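Local coordinates for Nitrate/nitrite sensor protein NarX (Escherichia coli K12, PDB 3EZI) that senses nitrate and nitrite through this periplasmic sensor domain and, as a membrane histidine kinase, signals to the response regulators NarL and NarP, at residues A[31-36]-A[63-68]; A[71-76]-A[84-89]. All coordinates share one frame; numbering follows the deposited sequence. Where two conformers were deposited one is given.

Contact 1 of 2, residues A[31-36]-A[63-68]; sequences PLIKEM and DYWRNE
The indole N-H of Trp65 points at the sulfur of Met36. Trp65 NE1 makes a weak hydrogen bond of 3.4 Å to Met36 SD, nearly straight at 161°. The sulfur sits at the ring edge, close to the indole plane, 80° off the normal of the five-membered ring. This is an edge-on Met-aromatic contact. The two side chains run past each other in opposite directions. Met36 CG lies 3.5 Å from Trp65 NE1, and Met36 CE lies 3.8 Å from Trp65 CD1. CG of Trp65 is anti to its backbone N (chi1 -175°), which carries the indole from helix 55-75 across to helix 30-40. The Met36 chain is extended beyond CG, and its thioether lies along the pyrrole edge. Ile33 meets the benzo end of the indole. Ile33 O is 3.9 Å from Trp65 CZ2, again near the ring plane. Ile33 CG2 is 4.3 Å from Trp65 CZ2. The contact is buried in the helical bundle of the sensor domain. Met36 also packs on Leu19 of helix 3-22 and on Phe89 of helix 82-99. Arg66 ties the two helices by a salt bridge to Glu37, which also pairs with Lys34 of its own helix. A phenylalanine in place of Trp65 would probably leave Met36 SD without its N-H partner and open a gap beside Ile33. Between these segments the buried indole N-H has a soft sulfur acceptor in a largely apolar interface, which implies a polar link of modest strength.

Contact 2 of 2, residues A[71-76]-A[84-89]; sequences PALMRA and ADVSQF. With IPA (isopropyl alcohol), chain E.
The end of helix 55-75 and the start of helix 82-99 come nearest at Ala72 and Asp85, whose CA atoms are 8.1 Å apart. Both residues direct their CB toward the other segment. In one of two conformers of Asp85, Ala72 CB comes within 4.4 Å of Asp85 OD2, a loose approach of methyl to carboxylate. Deeper in, Leu73 CD2 meets Val86 CG2 at 4.3 Å, one branch methyl against another. With CG opposite the carbonyl carbon (chi1 -74°), the end of Leu73 swings in toward helix 82-99 and CD2 makes the touch. Few atoms touch, and 94 Å² is buried in all. The contact joins two consecutive helices that form a helical hairpin in the four-helix bundle of the NarX sensor domain. Val82, at the start of helix 82-99, packs on Ala72, Leu73 and Ala76. Val86 also rests on Leu20 of helix 3-22, so the apolar pair continues into the core. Helix 55-75 is kinked at Pro71, where the backbone N makes no bond to the preceding turn. The carbonyl O of Pro71 accepts two donors from opposite faces of its plane. One is Arg75 N, the regular helical bond. The other is Arg75 NH1 at 3.3 Å, which comes from above the carbonyl plane, while the oxygen lies in the guanidinium plane. Ala76 is the first residue to leave helical geometry. On helix 82-99 the extended Gln88 side chain accepts a hydrogen bond at OE1 from O2 of an isopropyl alcohol, 2.9 Å away, probably picked up from the crystallisation liquor.

Contact 1 and contact 2 follow in series along the chain, and their centres are about 10 Å apart. Both use helix 55-75, which pairs with helix 30-40 at contact 1 and with helix 82-99 at contact 2. The centre of contact 1 is about 7 Å from the centre of the chain, that of contact 2 about 11 Å. They touch directly. Tyr64 OH lies 3.1 Å from Asp85 O, a probable hydrogen bond, and Met36 CE packs 3.6 Å from Phe89 CE2. Helix 55-75 is thus a shared element that connects its two neighbours within the periplasmic helical bundle, here in its ligand-free state.

Contact 1 of 2, residues A[31-36]-A[63-68]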
loop_
_atom_site.group_PDB
_atom_site.type_symbol
_atom_site.label_atom_id
_atom_site.label_comp_id
_atom_site.label_asym_id
_atom_site.label_seq_id
_atom_site.Cartn_x
_atom_site.Cartn_y
_atom_site.Cartn_z
ATOM N N PRO A 31 13.966 -2.737 6.538
ATOM C CA PRO A 31 14.169 -1.984 5.303
ATOM C C PRO A 31 12.956 -2.091 4.364
ATOM O O PRO A 31 12.653 -1.137 3.658
ATOM C CB PRO A 31 15.421 -2.626 4.712
ATOM C CG PRO A 31 16.233 -2.937 5.964
ATOM C CD PRO A 31 15.151 -3.575 6.836
ATOM N N LEU A 32 12.264 -3.233 4.381
ATOM C CA LEU A 32 11.077 -3.397 3.510
ATOM C C LEU A 32 9.967 -2.469 3.987
ATOM O O LEU A 32 9.195 -1.901 3.179
ATOM C CB LEU A 32 10.486 -4.809 3.568
ATOM C CG LEU A 32 11.309 -6.046 3.239
ATOM C CD1 LEU A 32 10.392 -7.298 3.253
ATOM C CD2 LEU A 32 11.933 -5.848 1.886
ATOM N N ILE A 33 9.846 -2.359 5.300
ATOM C CA ILE A 33 8.794 -1.524 5.852
ATOM C C ILE A 33 9.114 -0.074 5.518
ATOM O O ILE A 33 8.246 0.700 5.118
ATOM C CB ILE A 33 8.628 -1.804 7.380
ATOM C CG1 ILE A 33 8.210 -3.267 7.590
ATOM C CG2 ILE A 33 7.547 -0.856 8.000
ATOM C CD1 ILE A 33 8.143 -3.659 9.102
ATOM N N LYS A 34 10.379 0.297 5.623
ATOM C CA LYS A 34 10.776 1.670 5.310
ATOM C C LYS A 34 10.516 2.032 3.843
ATOM O O LYS A 34 10.014 3.115 3.507
ATOM C CB LYS A 34 12.269 1.869 5.646
ATOM C CG LYS A 34 12.728 3.312 5.405
ATOM C CD LYS A 34 11.910 4.260 6.267
ATOM C CE LYS A 34 12.231 5.746 6.102
ATOM N NZ LYS A 34 11.387 6.547 7.059
ATOM N N GLU A 35 10.866 1.116 2.957
ATOM C CA GLU A 35 10.664 1.315 1.530
ATOM C C GLU A 35 9.169 1.483 1.247
ATOM O O GLU A 35 8.763 2.359 0.473
ATOM C CB GLU A 35 11.198 0.097 0.779
ATOM C CG GLU A 35 11.390 0.278 -0.707
ATOM C CD GLU A 35 11.997 -0.965 -1.336
ATOM O OE1 GLU A 35 12.994 -1.480 -0.777
ATOM O OE2 GLU A 35 11.477 -1.424 -2.374
ATOM N N MET A 36 8.347 0.665 1.897
ATOM C CA MET A 36 6.905 0.747 1.681
ATOM C C MET A 36 6.340 2.081 2.197
ATOM O O MET A 36 5.459 2.694 1.570
ATOM C CB MET A 36 6.239 -0.451 2.346
ATOM C CG MET A 36 4.893 -0.712 1.840
ATOM S SD MET A 36 4.253 -2.299 2.424
ATOM C CE MET A 36 2.711 -2.187 1.617
ATOM N N ASP A 63 -3.884 5.502 6.124
ATOM C CA ASP A 63 -4.344 5.259 7.502
ATOM C C ASP A 63 -4.433 3.761 7.780
ATOM O O ASP A 63 -4.034 3.314 8.860
ATOM C CB ASP A 63 -5.745 5.873 7.763
ATOM C CG ASP A 63 -5.739 7.381 7.796
ATOM O OD1 ASP A 63 -4.639 7.992 7.851
ATOM O OD2 ASP A 63 -6.880 7.942 7.766
ATOM N N TYR A 64 -4.974 2.988 6.823
ATOM C CA TYR A 64 -5.082 1.537 7.006
ATOM C C TYR A 64 -3.671 0.928 7.097
ATOM O O TYR A 64 -3.378 0.079 7.954
ATOM C CB TYR A 64 -5.869 0.932 5.830
ATOM C CG TYR A 64 -6.039 -0.576 5.908
ATOM C CD1 TYR A 64 -7.079 -1.134 6.643
ATOM C CD2 TYR A 64 -5.177 -1.429 5.228
ATOM C CE1 TYR A 64 -7.267 -2.503 6.694
ATOM C CE2 TYR A 64 -5.349 -2.804 5.276
ATOM C CZ TYR A 64 -6.403 -3.327 6.012
ATOM O OH TYR A 64 -6.601 -4.696 6.043
ATOM N N TRP A 65 -2.782 1.357 6.208
ATOM C CA TRP A 65 -1.422 0.841 6.248
ATOM C C TRP A 65 -0.789 1.036 7.649
ATOM O O TRP A 65 -0.225 0.112 8.245
ATOM C CB TRP A 65 -0.593 1.598 5.195
ATOM C CG TRP A 65 0.821 1.088 5.043
ATOM C CD1 TRP A 65 1.235 -0.026 4.338
ATOM C CD2 TRP A 65 1.988 1.634 5.662
ATOM N NE1 TRP A 65 2.606 -0.198 4.499
ATOM C CE2 TRP A 65 3.085 0.799 5.312
ATOM C CE3 TRP A 65 2.217 2.751 6.485
ATOM C CZ2 TRP A 65 4.389 1.049 5.765
ATOM C CZ3 TRP A 65 3.510 2.999 6.932
ATOM C CH2 TRP A 65 4.579 2.147 6.575
ATOM N N ARG A 66 -0.825 2.265 8.150
ATOM C CA ARG A 66 -0.212 2.557 9.450
ATOM C C ARG A 66 -0.918 1.996 10.691
ATOM O O ARG A 66 -0.271 1.537 11.640
ATOM C CB ARG A 66 -0.096 4.085 9.646
ATOM C CG ARG A 66 1.343 4.588 9.683
ATOM C CD ARG A 66 1.429 6.042 10.083
ATOM N NE ARG A 66 2.315 6.834 9.221
ATOM C CZ ARG A 66 3.623 6.653 9.093
ATOM N NH1 ARG A 66 4.245 5.702 9.762
ATOM N NH2 ARG A 66 4.302 7.452 8.284
ATOM N N ASN A 67 -2.248 2.050 10.692
ATOM C CA ASN A 67 -3.007 1.651 11.877
ATOM C C ASN A 67 -3.517 0.234 11.934
ATOM O O ASN A 67 -3.922 -0.238 12.998
ATOM C CB ASN A 67 -4.189 2.606 12.044
ATOM C CG ASN A 67 -3.762 4.059 12.072
ATOM O OD1 ASN A 67 -2.623 4.366 12.403
ATOM N ND2 ASN A 67 -4.680 4.951 11.744
ATOM N N GLU A 68 -3.505 -0.477 10.809
ATOM C CA GLU A 68 -4.026 -1.831 10.810
ATOM C C GLU A 68 -3.108 -2.873 10.199
ATOM O O GLU A 68 -2.847 -3.945 10.782
ATOM C CB GLU A 68 -5.412 -1.842 10.094
ATOM C CG GLU A 68 -6.531 -1.141 10.933
ATOM C CD GLU A 68 -7.881 -0.951 10.207
ATOM O OE1 GLU A 68 -8.487 -1.935 9.813
ATOM O OE2 GLU A 68 -8.324 0.202 10.025
#

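Contact 2 of 2, residues A[71-76]-A[84-89]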
loop_
_atom_site.group_PDB
_atom_site.type_symbol
_atom_site.label_atom_id
_atom_site.label_comp_id
_atom_site.label_asym_id
_atom_site.label_seq_id
_atom_site.Cartn_x
_atom_site.Cartn_y
_atom_site.Cartn_z
ATOM N N PRO A 71 0.672 -3.020 11.891
ATOM C CA PRO A 71 0.561 -3.590 13.253
ATOM C C PRO A 71 0.276 -5.106 13.216
ATOM O O PRO A 71 0.889 -5.893 13.960
ATOM C CB PRO A 71 -0.578 -2.794 13.873
ATOM C CG PRO A 71 -0.407 -1.417 13.263
ATOM C CD PRO A 71 -0.034 -1.715 11.802
ATOM N N ALA A 72 -0.634 -5.514 12.340
ATOM C CA ALA A 72 -0.961 -6.927 12.197
ATOM C C ALA A 72 0.227 -7.743 11.642
ATOM O O ALA A 72 0.479 -8.881 12.093
ATOM C CB ALA A 72 -2.197 -7.080 11.295
ATOM N N LEU A 73 0.966 -7.185 10.680
ATOM C CA LEU A 73 2.112 -7.914 10.114
ATOM C C LEU A 73 3.240 -8.087 11.159
ATOM O O LEU A 73 3.950 -9.113 11.171
ATOM C CB LEU A 73 2.623 -7.187 8.862
ATOM C CG LEU A 73 1.743 -7.334 7.605
ATOM C CD1 LEU A 73 2.206 -6.318 6.538
ATOM C CD2 LEU A 73 1.866 -8.781 7.030
ATOM N N MET A 74 3.390 -7.094 12.038
ATOM C CA MET A 74 4.429 -7.157 13.093
ATOM C C MET A 74 4.088 -8.192 14.171
ATOM O O MET A 74 4.980 -8.824 14.763
ATOM C CB MET A 74 4.625 -5.766 13.730
ATOM C CG MET A 74 5.465 -4.839 12.897
ATOM S SD MET A 74 5.490 -3.149 13.547
ATOM C CE MET A 74 6.385 -3.428 15.152
ATOM N N ARG A 75 2.796 -8.350 14.426
ATOM C CA ARG A 75 2.309 -9.309 15.403
ATOM C C ARG A 75 2.245 -10.759 14.875
ATOM O O ARG A 75 2.466 -11.696 15.642
ATOM C CB ARG A 75 0.901 -8.904 15.888
ATOM C CG ARG A 75 0.802 -7.727 16.899
ATOM C CD ARG A 75 -0.652 -7.226 17.071
ATOM N NE ARG A 75 -0.793 -6.172 18.090
ATOM C CZ ARG A 75 -0.350 -4.916 17.961
ATOM N NH1 ARG A 75 0.273 -4.526 16.862
ATOM N NH2 ARG A 75 -0.548 -4.046 18.943
ATOM N N ALA A 76 1.990 -10.946 13.572
ATOM C CA ALA A 76 1.790 -12.300 13.037
ATOM C C ALA A 76 2.876 -13.353 13.217
ATOM O O ALA A 76 4.067 -13.103 12.966
ATOM C CB ALA A 76 1.363 -12.217 11.532
ATOM N N ALA A 84 -5.622 -12.165 4.864
ATOM C CA ALA A 84 -6.834 -11.452 4.446
ATOM C C ALA A 84 -6.657 -9.913 4.559
ATOM O O ALA A 84 -7.248 -9.143 3.778
ATOM C CB ALA A 84 -8.042 -11.927 5.246
ATOM N N ASP A 85 -5.843 -9.468 5.512
ATOM C CA ASP A 85 -5.612 -8.036 5.671
ATOM C C ASP A 85 -4.790 -7.502 4.479
ATOM O O ASP A 85 -4.989 -6.373 4.043
ATOM C CB ASP A 85 -4.885 -7.757 6.991
ATOM C CG ASP A 85 -5.726 -8.139 8.213
ATOM O OD1 ASP A 85 -6.783 -7.513 8.433
ATOM O OD2 ASP A 85 -5.334 -9.068 8.944
ATOM N N VAL A 86 -3.859 -8.311 3.984
ATOM C CA VAL A 86 -3.038 -7.931 2.836
ATOM C C VAL A 86 -3.973 -7.879 1.615
ATOM O O VAL A 86 -3.915 -6.962 0.815
ATOM C CB VAL A 86 -1.881 -8.938 2.638
ATOM C CG1 VAL A 86 -1.182 -8.732 1.261
ATOM C CG2 VAL A 86 -0.860 -8.744 3.755
ATOM N N SER A 87 -4.866 -8.851 1.502
ATOM C CA SER A 87 -5.804 -8.877 0.385
ATOM C C SER A 87 -6.702 -7.624 0.358
ATOM O O SER A 87 -6.989 -7.100 -0.714
ATOM C CB SER A 87 -6.689 -10.118 0.467
ATOM O OG SER A 87 -5.950 -11.272 0.119
ATOM N N GLN A 88 -7.136 -7.155 1.525
ATOM C CA GLN A 88 -7.984 -5.979 1.599
ATOM C C GLN A 88 -7.168 -4.738 1.169
ATOM O O GLN A 88 -7.680 -3.871 0.446
ATOM C CB GLN A 88 -8.527 -5.770 3.017
ATOM C CG GLN A 88 -9.449 -4.519 3.108
ATOM C CD GLN A 88 -10.051 -4.243 4.502
ATOM O OE1 GLN A 88 -10.617 -3.168 4.733
ATOM N NE2 GLN A 88 -9.961 -5.213 5.415
ATOM N N PHE A 89 -5.910 -4.652 1.605
ATOM C CA PHE A 89 -5.086 -3.493 1.218
ATOM C C PHE A 89 -4.909 -3.457 -0.323
ATOM O O PHE A 89 -5.012 -2.399 -0.963
ATOM C CB PHE A 89 -3.708 -3.583 1.891
ATOM C CG PHE A 89 -2.779 -2.448 1.537
ATOM C CD1 PHE A 89 -3.031 -1.155 1.974
ATOM C CD2 PHE A 89 -1.591 -2.716 0.847
ATOM C CE1 PHE A 89 -2.099 -0.122 1.739
ATOM C CE2 PHE A 89 -0.656 -1.692 0.601
ATOM C CZ PHE A 89 -0.916 -0.410 1.050
HETATM C C1 IPA E . -10.031 0.804 4.527
HETATM C C2 IPA E . -9.267 -0.080 3.591
HETATM C C3 IPA E . -8.755 1.089 2.794
HETATM O O2 IPA E . -10.098 -1.015 2.851
#